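Local coordinates for protein phenylalanine--tRNA ligase beta subunit (Pyrococcus horikoshii, PDB 2CXI) that forms, with the alpha subunit, the tetrameric enzyme that charges tRNA(Phe) with phenylalanine at the expense of ATP, here as its N-terminal part carrying the B3/4 and B5 domains, at residues A[77-82]-A[311-316]; A[81-86]-A[260-265]; A[276-281]-A[325-330]. All coordinates share one frame; numbering follows the deposited sequence.

Interaction 1: residues A[77-82]-A[311-316]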
loop_
_atom_site.group_PDB
_atom_site.type_symbol
_atom_site.label_atom_id
_atom_site.label_comp_id
_atom_site.label_asym_id
_atom_site.label_seq_id
_atom_site.Cartn_x
_atom_site.Cartn_y
_atom_site.Cartn_z
ATOM N N LYS A 77 -41.959 -13.920 6.946
ATOM C CA LYS A 77 -42.065 -14.559 8.255
ATOM C C LYS A 77 -40.727 -15.062 8.779
ATOM O O LYS A 77 -39.791 -15.242 8.003
ATOM C CB LYS A 77 -43.161 -15.645 8.317
ATOM C CG LYS A 77 -42.860 -16.981 7.662
ATOM C CD LYS A 77 -44.068 -17.908 7.911
ATOM C CE LYS A 77 -43.628 -19.276 8.392
ATOM N NZ LYS A 77 -44.790 -20.220 8.372
ATOM N N GLY A 78 -40.628 -15.241 10.098
ATOM C CA GLY A 78 -39.376 -15.699 10.715
ATOM C C GLY A 78 -38.317 -14.620 10.785
ATOM O O GLY A 78 -38.639 -13.434 10.744
ATOM N N LEU A 79 -37.054 -15.029 10.899
ATOM C CA LEU A 79 -35.953 -14.105 10.987
ATOM C C LEU A 79 -35.700 -13.387 9.658
ATOM O O LEU A 79 -35.548 -14.055 8.642
ATOM C CB LEU A 79 -34.660 -14.858 11.304
ATOM C CG LEU A 79 -33.859 -14.863 12.588
ATOM C CD1 LEU A 79 -32.507 -15.481 12.232
ATOM C CD2 LEU A 79 -33.702 -13.503 13.267
ATOM N N PRO A 80 -35.613 -12.055 9.647
ATOM C CA PRO A 80 -35.186 -11.337 8.435
ATOM C C PRO A 80 -33.720 -11.630 8.164
ATOM O O PRO A 80 -32.912 -11.627 9.080
ATOM C CB PRO A 80 -35.386 -9.859 8.775
ATOM C CG PRO A 80 -35.543 -9.788 10.245
ATOM C CD PRO A 80 -35.962 -11.142 10.742
ATOM N N LYS A 81 -33.404 -11.895 6.911
ATOM C CA LYS A 81 -32.078 -12.354 6.505
ATOM C C LYS A 81 -31.284 -11.166 5.997
ATOM O O LYS A 81 -31.772 -10.438 5.163
ATOM C CB LYS A 81 -32.225 -13.384 5.371
ATOM C CG LYS A 81 -33.111 -14.581 5.698
ATOM C CD LYS A 81 -32.748 -15.239 7.053
ATOM C CE LYS A 81 -33.434 -16.597 7.200
ATOM N NZ LYS A 81 -34.229 -16.678 8.454
ATOM N N TYR A 82 -30.074 -10.973 6.513
ATOM C CA TYR A 82 -29.191 -9.884 6.061
ATOM C C TYR A 82 -27.807 -10.390 5.652
ATOM O O TYR A 82 -27.074 -10.900 6.496
ATOM C CB TYR A 82 -29.041 -8.858 7.187
ATOM C CG TYR A 82 -30.343 -8.191 7.546
ATOM C CD1 TYR A 82 -30.887 -7.189 6.729
ATOM C CD2 TYR A 82 -31.014 -8.543 8.705
ATOM C CE1 TYR A 82 -32.091 -6.603 7.041
ATOM C CE2 TYR A 82 -32.215 -7.937 9.039
ATOM C CZ TYR A 82 -32.745 -6.993 8.209
ATOM O OH TYR A 82 -33.938 -6.424 8.559
HETATM N N MSE A 311 -40.848 -11.804 14.009
HETATM C CA MSE A 311 -39.512 -11.831 13.399
HETATM C C MSE A 311 -38.534 -12.737 14.132
HETATM O O MSE A 311 -37.308 -12.566 14.004
HETATM C CB MSE A 311 -38.924 -10.422 13.212
HETATM C CG MSE A 311 -39.832 -9.504 12.378
HETATM SE SE MSE A 311 -39.019 -7.791 11.997
HETATM C CE MSE A 311 -38.840 -7.192 13.660
ATOM N N TYR A 312 -39.059 -13.741 14.845
ATOM C CA TYR A 312 -38.174 -14.709 15.499
ATOM C C TYR A 312 -37.976 -15.951 14.648
ATOM O O TYR A 312 -38.896 -16.412 13.984
ATOM C CB TYR A 312 -38.694 -15.209 16.865
ATOM C CG TYR A 312 -38.777 -14.205 17.981
ATOM C CD1 TYR A 312 -37.762 -14.116 18.961
ATOM C CD2 TYR A 312 -39.911 -13.402 18.115
ATOM C CE1 TYR A 312 -37.866 -13.204 20.016
ATOM C CE2 TYR A 312 -40.014 -12.492 19.172
ATOM C CZ TYR A 312 -39.021 -12.413 20.112
ATOM O OH TYR A 312 -39.156 -11.516 21.151
ATOM N N GLU A 313 -36.780 -16.527 14.737
ATOM C CA GLU A 313 -36.606 -17.912 14.360
ATOM C C GLU A 313 -36.924 -18.744 15.576
ATOM O O GLU A 313 -36.553 -18.382 16.688
ATOM C CB GLU A 313 -35.186 -18.222 13.865
ATOM C CG GLU A 313 -34.982 -19.701 13.571
ATOM C CD GLU A 313 -33.547 -20.006 13.214
ATOM O OE1 GLU A 313 -33.152 -19.689 12.081
ATOM O OE2 GLU A 313 -32.832 -20.553 14.078
ATOM N N VAL A 314 -37.628 -19.850 15.373
ATOM C CA VAL A 314 -38.147 -20.644 16.492
ATOM C C VAL A 314 -37.879 -22.137 16.215
ATOM O O VAL A 314 -38.325 -22.662 15.191
ATOM C CB VAL A 314 -39.700 -20.474 16.660
ATOM C CG1 VAL A 314 -40.189 -21.293 17.850
ATOM C CG2 VAL A 314 -40.118 -18.994 16.781
ATOM N N GLU A 315 -37.145 -22.767 17.130
ATOM C CA GLU A 315 -36.866 -24.199 17.119
ATOM C C GLU A 315 -37.365 -24.780 18.440
ATOM O O GLU A 315 -36.824 -24.468 19.492
ATOM C CB GLU A 315 -35.354 -24.468 16.962
ATOM C CG GLU A 315 -34.922 -25.820 17.538
ATOM C CD GLU A 315 -33.499 -26.225 17.150
ATOM O OE1 GLU A 315 -32.573 -26.116 18.013
ATOM O OE2 GLU A 315 -33.315 -26.653 15.979
ATOM N N ILE A 316 -38.393 -25.618 18.365
ATOM C CA ILE A 316 -38.968 -26.212 19.570
ATOM C C ILE A 316 -38.495 -27.645 19.729
ATOM O O ILE A 316 -38.646 -28.452 18.811
ATOM C CB ILE A 316 -40.504 -26.202 19.531
ATOM C CG1 ILE A 316 -41.054 -24.768 19.433
ATOM C CG2 ILE A 316 -41.061 -26.941 20.787
ATOM C CD1 ILE A 316 -42.511 -24.753 18.968
#
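G78 and M311 meet backbone to backbone, and their CA atoms are the nearest pair across the contact. The CA-H of M311 (a selenomethionine) points at G78 O, 3.2 Å from CA to O, and the CA-H of G78 points in turn at Y312 O, CA to O 3.4 Å. These two weak contacts tie the loop 77-82 to the segment 311-316. Y312 O is buried with no hydrogen-bond partner in the model; the CA-H of G78 is what faces it. Beside them, P80 sets CD against M311 CB at 3.9 Å, the two side chains crossing at about a right angle. L79 lays its CG on E313 CB, 3.8 Å away, and its CD2 beside M311 O. With CG anti to the backbone N (chi1 176°), the E313 chain runs on extended beyond that apolar touch. M311 is the C-prime residue of a Schellman motif closing helix 300-309, its positive phi turning the chain so that strand 313-317 of the B5 domain can start; the loop thus packs on a helix-to-strand turn. G78 also has positive phi, a conformation that favours glycine. Farther out, K81 NZ bonds back to L79 O at 2.9 Å, a bond within the loop itself, while G78 O receives W71 NE1 from helix 62-72, and P80 and M311 both rest on W71. The Y312 side chain leads away from the loop to bond through OH with D341, a predicted magnesium ligand shared with the alpha subunit.

Interaction 2: residues A[81-86]-A[260-265]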
loop_
_atom_site.group_PDB
_atom_site.type_symbol
_atom_site.label_atom_id
_atom_site.label_comp_id
_atom_site.label_asym_id
_atom_site.label_seq_id
_atom_site.Cartn_x
_atom_site.Cartn_y
_atom_site.Cartn_z
ATOM N N LYS A 81 -33.404 -11.895 6.911
ATOM C CA LYS A 81 -32.078 -12.354 6.505
ATOM C C LYS A 81 -31.284 -11.166 5.997
ATOM O O LYS A 81 -31.772 -10.438 5.163
ATOM C CB LYS A 81 -32.225 -13.384 5.371
ATOM C CG LYS A 81 -33.111 -14.581 5.698
ATOM C CD LYS A 81 -32.748 -15.239 7.053
ATOM C CE LYS A 81 -33.434 -16.597 7.200
ATOM N NZ LYS A 81 -34.229 -16.678 8.454
ATOM N N TYR A 82 -30.074 -10.973 6.513
ATOM C CA TYR A 82 -29.191 -9.884 6.061
ATOM C C TYR A 82 -27.807 -10.390 5.652
ATOM O O TYR A 82 -27.074 -10.900 6.496
ATOM C CB TYR A 82 -29.041 -8.858 7.187
ATOM C CG TYR A 82 -30.343 -8.191 7.546
ATOM C CD1 TYR A 82 -30.887 -7.189 6.729
ATOM C CD2 TYR A 82 -31.014 -8.543 8.705
ATOM C CE1 TYR A 82 -32.091 -6.603 7.041
ATOM C CE2 TYR A 82 -32.215 -7.937 9.039
ATOM C CZ TYR A 82 -32.745 -6.993 8.209
ATOM O OH TYR A 82 -33.938 -6.424 8.559
ATOM N N GLU A 83 -27.433 -10.266 4.384
ATOM C CA GLU A 83 -26.087 -10.707 4.006
ATOM C C GLU A 83 -25.096 -9.535 4.198
ATOM O O GLU A 83 -25.386 -8.389 3.844
ATOM C CB GLU A 83 -26.109 -11.199 2.572
ATOM C CG GLU A 83 -24.788 -11.671 2.009
ATOM C CD GLU A 83 -24.769 -11.490 0.507
ATOM O OE1 GLU A 83 -25.452 -12.261 -0.191
ATOM O OE2 GLU A 83 -24.084 -10.562 0.029
ATOM N N VAL A 84 -23.957 -9.803 4.809
ATOM C CA VAL A 84 -22.969 -8.759 4.976
ATOM C C VAL A 84 -21.728 -9.295 4.295
ATOM O O VAL A 84 -21.285 -10.405 4.609
ATOM C CB VAL A 84 -22.715 -8.429 6.467
ATOM C CG1 VAL A 84 -21.540 -7.415 6.643
ATOM C CG2 VAL A 84 -23.988 -7.857 7.089
ATOM N N LYS A 85 -21.193 -8.545 3.350
ATOM C CA LYS A 85 -19.898 -8.915 2.753
ATOM C C LYS A 85 -18.821 -7.920 3.181
ATOM O O LYS A 85 -19.102 -6.754 3.329
ATOM C CB LYS A 85 -20.030 -8.918 1.240
ATOM C CG LYS A 85 -20.971 -10.004 0.778
ATOM C CD LYS A 85 -20.610 -10.504 -0.589
ATOM C CE LYS A 85 -21.555 -10.004 -1.635
ATOM N NZ LYS A 85 -21.465 -10.861 -2.850
ATOM N N LYS A 86 -17.579 -8.367 3.356
ATOM C CA LYS A 86 -16.511 -7.422 3.722
ATOM C C LYS A 86 -16.197 -6.450 2.600
ATOM O O LYS A 86 -16.083 -6.860 1.442
ATOM C CB LYS A 86 -15.240 -8.152 4.116
ATOM C CG LYS A 86 -15.460 -9.118 5.237
ATOM C CD LYS A 86 -14.205 -9.234 6.034
ATOM C CE LYS A 86 -13.255 -10.200 5.411
ATOM N NZ LYS A 86 -12.125 -10.397 6.364
ATOM N N LYS A 260 -26.941 -2.987 -0.188
ATOM C CA LYS A 260 -26.091 -4.163 0.101
ATOM C C LYS A 260 -25.090 -3.780 1.188
ATOM O O LYS A 260 -24.314 -2.851 1.015
ATOM C CB LYS A 260 -25.441 -4.691 -1.203
ATOM C CG LYS A 260 -26.559 -5.090 -2.242
ATOM C CD LYS A 260 -25.995 -5.552 -3.584
ATOM C CE LYS A 260 -27.152 -5.926 -4.554
ATOM N NZ LYS A 260 -26.784 -5.566 -5.988
ATOM N N ILE A 261 -25.152 -4.468 2.326
ATOM C CA ILE A 261 -24.429 -4.032 3.527
ATOM C C ILE A 261 -23.021 -4.615 3.464
ATOM O O ILE A 261 -22.844 -5.815 3.225
ATOM C CB ILE A 261 -25.116 -4.560 4.792
ATOM C CG1 ILE A 261 -26.545 -4.038 4.885
ATOM C CG2 ILE A 261 -24.289 -4.197 6.063
ATOM C CD1 ILE A 261 -27.348 -4.694 6.047
ATOM N N ARG A 262 -22.030 -3.763 3.678
ATOM C CA ARG A 262 -20.628 -4.162 3.566
ATOM C C ARG A 262 -19.979 -3.830 4.881
ATOM O O ARG A 262 -20.172 -2.713 5.392
ATOM C CB ARG A 262 -19.957 -3.380 2.434
ATOM C CG ARG A 262 -20.561 -3.648 1.042
ATOM C CD ARG A 262 -20.502 -5.132 0.702
ATOM N NE ARG A 262 -21.072 -5.512 -0.579
ATOM C CZ ARG A 262 -22.076 -6.377 -0.732
ATOM N NH1 ARG A 262 -22.679 -6.940 0.336
ATOM N NH2 ARG A 262 -22.486 -6.672 -1.952
ATOM N N SER A 263 -19.225 -4.773 5.448
ATOM C CA SER A 263 -18.585 -4.557 6.724
ATOM C C SER A 263 -17.253 -3.840 6.544
ATOM O O SER A 263 -16.656 -3.872 5.465
ATOM C CB SER A 263 -18.370 -5.868 7.483
ATOM O OG SER A 263 -17.469 -6.709 6.817
ATOM N N VAL A 264 -16.803 -3.180 7.603
ATOM C CA VAL A 264 -15.505 -2.541 7.571
ATOM C C VAL A 264 -14.703 -3.072 8.773
ATOM O O VAL A 264 -15.291 -3.569 9.765
ATOM C CB VAL A 264 -15.547 -0.961 7.454
ATOM C CG1 VAL A 264 -16.830 -0.414 6.772
ATOM C CG2 VAL A 264 -15.260 -0.266 8.721
ATOM N N ARG A 265 -13.376 -3.026 8.637
ATOM C CA ARG A 265 -12.430 -3.428 9.692
ATOM C C ARG A 265 -12.133 -2.207 10.541
ATOM O O ARG A 265 -11.676 -1.187 10.032
ATOM C CB ARG A 265 -11.141 -3.953 9.007
ATOM C CG ARG A 265 -10.091 -4.522 9.914
ATOM C CD ARG A 265 -8.952 -5.256 9.118
ATOM N NE ARG A 265 -8.033 -4.264 8.660
ATOM C CZ ARG A 265 -6.849 -3.985 9.196
ATOM N NH1 ARG A 265 -6.331 -4.679 10.206
ATOM N NH2 ARG A 265 -6.164 -2.997 8.665
HETATM O O HOH W 1 -26.957 -6.772 2.440
#
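K85 and K86 pair in parallel with R262 and S263, the short strand axes 4.4 Å apart at closest and 43° from parallel. K85 N gives to I261 O (3.2 Å) and S263 N to K85 O (2.9 Å). Nearer the start of both segments a water takes the place of a direct bond, donating to E83 O and accepting from I261 N. On one face of the sheet V84 spreads its two methyls: CG1, anti to the backbone N (chi1 174°), reaches S263 CB at 3.6 Å, and CG2 meets I261 CG2. S263 OG lies against CA and CG of K86 and bonds to E274 on the neighbouring strand 272-275. This parallel pairing joins strand 84-93 to strand 260-267 within the large mixed sheet that includes the B3/4 domain strands. On the other face K85 and R262 run alongside each other in the same direction. K85 CB sits over one face of the guanidinium, 3.4 Å from R262 NH1, and K260 CB covers the opposite face. A bend at chi2 (-57°) folds R262 back so that NH1 donates to I261 O at 3.1 Å from above the carbonyl plane; that oxygen therefore takes two donors, K85 N being the other. The two cations come close, K85 NZ to R262 NH2 4.4 Å, and E83 OE2, with long ion pairs to both, probably eases their repulsion.

Interaction 3: residues A[276-281]-A[325-330]; sequences PDLTPK and YPAFRD
K281 and Y325 form an antiparallel hydrogen-bonded pair at the end of the B5 domain's three-stranded sheet where strand 281-286 begins and strand 320-325 ends. Both backbone bonds are 2.8 Å: K281 N gives to Y325 O nearly along the C=O axis, and Y325 N gives to K281 O. The K281 side chain adds a third bond across the contact, its extended chain carrying NZ to O of R329, the last residue of the type I turn P326-R329. That same R329 O lies at the edge of the Y325 ring, in its plane. R329 turns its guanidinium away, to salt bridges with D331 and D341, predicted magnesium ligands. Water also bridges the segments, donating to L278 O and accepting from A327 N. Among the apolar contacts, K281 CB makes a CH-pi contact over the face of the Y325 ring, 3.7 Å from its centroid and 21° off the normal. Y325 CG lies between the backbone N and the carbonyl carbon (chi1 62°), which turns one ring face to K281 CB. A serine in place of Y325 would probably leave K281 CB and CD without the flat surface they rest on and open a gap beside I332. A327 points its methyl at the loop 276-281, 3.7 Å from L278 CA. Within the loop, D277 closes an Asx turn: its OD1 accepts T279 N on the anti side, out of the carboxylate plane, and takes T279 OG1 on its syn lone pair at 2.7 Å.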
loop_
_atom_site.group_PDB
_atom_site.type_symbol
_atom_site.label_atom_id
_atom_site.label_comp_id
_atom_site.label_asym_id
_atom_site.label_seq_id
_atom_site.Cartn_x
_atom_site.Cartn_y
_atom_site.Cartn_z
ATOM N N PRO A 276 -20.776 -3.779 10.368
ATOM C CA PRO A 276 -21.685 -4.234 11.434
ATOM C C PRO A 276 -21.617 -5.733 11.636
ATOM O O PRO A 276 -21.216 -6.495 10.733
ATOM C CB PRO A 276 -23.090 -3.875 10.885
ATOM C CG PRO A 276 -22.917 -4.065 9.338
ATOM C CD PRO A 276 -21.497 -3.536 9.091
ATOM N N ASP A 277 -22.006 -6.156 12.816
ATOM C CA ASP A 277 -22.180 -7.581 13.088
ATOM C C ASP A 277 -23.660 -7.853 13.218
ATOM O O ASP A 277 -24.261 -7.485 14.226
ATOM C CB ASP A 277 -21.485 -7.904 14.396
ATOM C CG ASP A 277 -21.607 -9.387 14.796
ATOM O OD1 ASP A 277 -22.294 -10.205 14.125
ATOM O OD2 ASP A 277 -21.031 -9.789 15.813
ATOM N N LEU A 278 -24.250 -8.513 12.220
ATOM C CA LEU A 278 -25.684 -8.745 12.233
ATOM C C LEU A 278 -26.030 -10.201 12.566
ATOM O O LEU A 278 -27.110 -10.669 12.229
ATOM C CB LEU A 278 -26.279 -8.337 10.904
ATOM C CG LEU A 278 -26.192 -6.830 10.591
ATOM C CD1 LEU A 278 -26.832 -6.632 9.224
ATOM C CD2 LEU A 278 -26.927 -5.944 11.618
ATOM N N THR A 279 -25.105 -10.906 13.234
ATOM C CA THR A 279 -25.391 -12.248 13.745
ATOM C C THR A 279 -26.676 -12.219 14.606
ATOM O O THR A 279 -26.762 -11.426 15.557
ATOM C CB THR A 279 -24.228 -12.681 14.648
ATOM O OG1 THR A 279 -23.039 -12.755 13.869
ATOM C CG2 THR A 279 -24.436 -14.103 15.199
ATOM N N PRO A 280 -27.654 -13.074 14.301
ATOM C CA PRO A 280 -28.905 -13.075 15.070
ATOM C C PRO A 280 -28.616 -13.226 16.550
ATOM O O PRO A 280 -27.633 -13.873 16.928
ATOM C CB PRO A 280 -29.702 -14.248 14.468
ATOM C CG PRO A 280 -29.113 -14.417 13.097
ATOM C CD PRO A 280 -27.671 -14.076 13.223
ATOM N N LYS A 281 -29.401 -12.564 17.383
ATOM C CA LYS A 281 -29.290 -12.771 18.816
ATOM C C LYS A 281 -30.153 -13.956 19.282
ATOM O O LYS A 281 -31.063 -14.408 18.575
ATOM C CB LYS A 281 -29.596 -11.512 19.573
ATOM C CG LYS A 281 -28.611 -10.374 19.254
ATOM C CD LYS A 281 -29.183 -9.065 19.764
ATOM C CE LYS A 281 -28.195 -7.919 19.638
ATOM N NZ LYS A 281 -28.594 -6.848 20.606
ATOM N N TYR A 325 -33.401 -13.784 17.116
ATOM C CA TYR A 325 -34.077 -12.542 16.740
ATOM C C TYR A 325 -33.081 -11.554 16.142
ATOM O O TYR A 325 -31.850 -11.725 16.309
ATOM C CB TYR A 325 -34.846 -11.971 17.953
ATOM C CG TYR A 325 -33.973 -11.582 19.154
ATOM C CD1 TYR A 325 -33.657 -12.515 20.154
ATOM C CD2 TYR A 325 -33.498 -10.281 19.297
ATOM C CE1 TYR A 325 -32.892 -12.151 21.296
ATOM C CE2 TYR A 325 -32.734 -9.902 20.404
ATOM C CZ TYR A 325 -32.432 -10.835 21.404
ATOM O OH TYR A 325 -31.662 -10.438 22.494
ATOM N N PRO A 326 -33.586 -10.550 15.408
ATOM C CA PRO A 326 -32.720 -9.643 14.617
ATOM C C PRO A 326 -31.736 -8.866 15.492
ATOM O O PRO A 326 -32.073 -8.498 16.624
ATOM C CB PRO A 326 -33.712 -8.661 13.994
ATOM C CG PRO A 326 -35.032 -9.383 14.009
ATOM C CD PRO A 326 -35.026 -10.237 15.233
ATOM N N ALA A 327 -30.518 -8.653 14.982
ATOM C CA ALA A 327 -29.466 -7.918 15.715
ATOM C C ALA A 327 -29.795 -6.431 15.859
ATOM O O ALA A 327 -29.090 -5.720 16.584
ATOM C CB ALA A 327 -28.106 -8.067 14.986
ATOM N N PHE A 328 -30.834 -5.957 15.159
ATOM C CA PHE A 328 -31.318 -4.550 15.323
ATOM C C PHE A 328 -32.184 -4.321 16.606
ATOM O O PHE A 328 -32.594 -3.187 16.891
ATOM C CB PHE A 328 -31.989 -4.004 14.032
ATOM C CG PHE A 328 -33.240 -4.758 13.584
ATOM C CD1 PHE A 328 -33.248 -5.412 12.362
ATOM C CD2 PHE A 328 -34.416 -4.763 14.354
ATOM C CE1 PHE A 328 -34.371 -6.110 11.919
ATOM C CE2 PHE A 328 -35.565 -5.429 13.915
ATOM C CZ PHE A 328 -35.548 -6.120 12.696
ATOM N N ARG A 329 -32.435 -5.405 17.366
ATOM C CA ARG A 329 -33.145 -5.329 18.653
ATOM C C ARG A 329 -32.186 -5.552 19.812
ATOM O O ARG A 329 -31.290 -6.403 19.739
ATOM C CB ARG A 329 -34.247 -6.395 18.751
ATOM C CG ARG A 329 -35.458 -6.229 17.817
ATOM C CD ARG A 329 -36.539 -7.217 18.131
ATOM N NE ARG A 329 -37.144 -7.058 19.469
ATOM C CZ ARG A 329 -38.240 -7.735 19.842
ATOM N NH1 ARG A 329 -38.792 -8.613 18.989
ATOM N NH2 ARG A 329 -38.771 -7.562 21.046
ATOM N N ASP A 330 -32.348 -4.775 20.871
ATOM C CA ASP A 330 -31.622 -5.048 22.094
ATOM C C ASP A 330 -32.528 -4.878 23.326
ATOM O O ASP A 330 -32.036 -4.732 24.447
ATOM C CB ASP A 330 -30.303 -4.227 22.187
ATOM C CG ASP A 330 -30.525 -2.771 22.625
ATOM O OD1 ASP A 330 -31.708 -2.303 22.640
ATOM O OD2 ASP A 330 -29.563 -2.020 22.964
HETATM O O HOH W 2 -29.723 -9.897 12.469
HETATM O O HOH W 3 -26.818 -5.234 18.638
#

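In the fold
Interaction 1 sets the loop before strand 84-93 on the B5 domain, interaction 2 pairs that strand within the large mixed sheet, and interaction 3 lies where the chain enters the B5 sheet. Interactions 1 and 2 share K81 and Y82, their centres about 19 Å apart. Interaction 3 lies about 11 Å, centre to centre, from interaction 1 and 13 Å from interaction 2. F328 of interaction 3 touches both neighbours: its CE1 is 3.4 Å from Y82 OH, and its CZ 3.6 Å from M311 CE. L278 CD1 meets I261 CD1 at 3.8 Å. Towards the predicted magnesium site, Y312 and R329 both reach D341, whereas interaction 2 lies away from it.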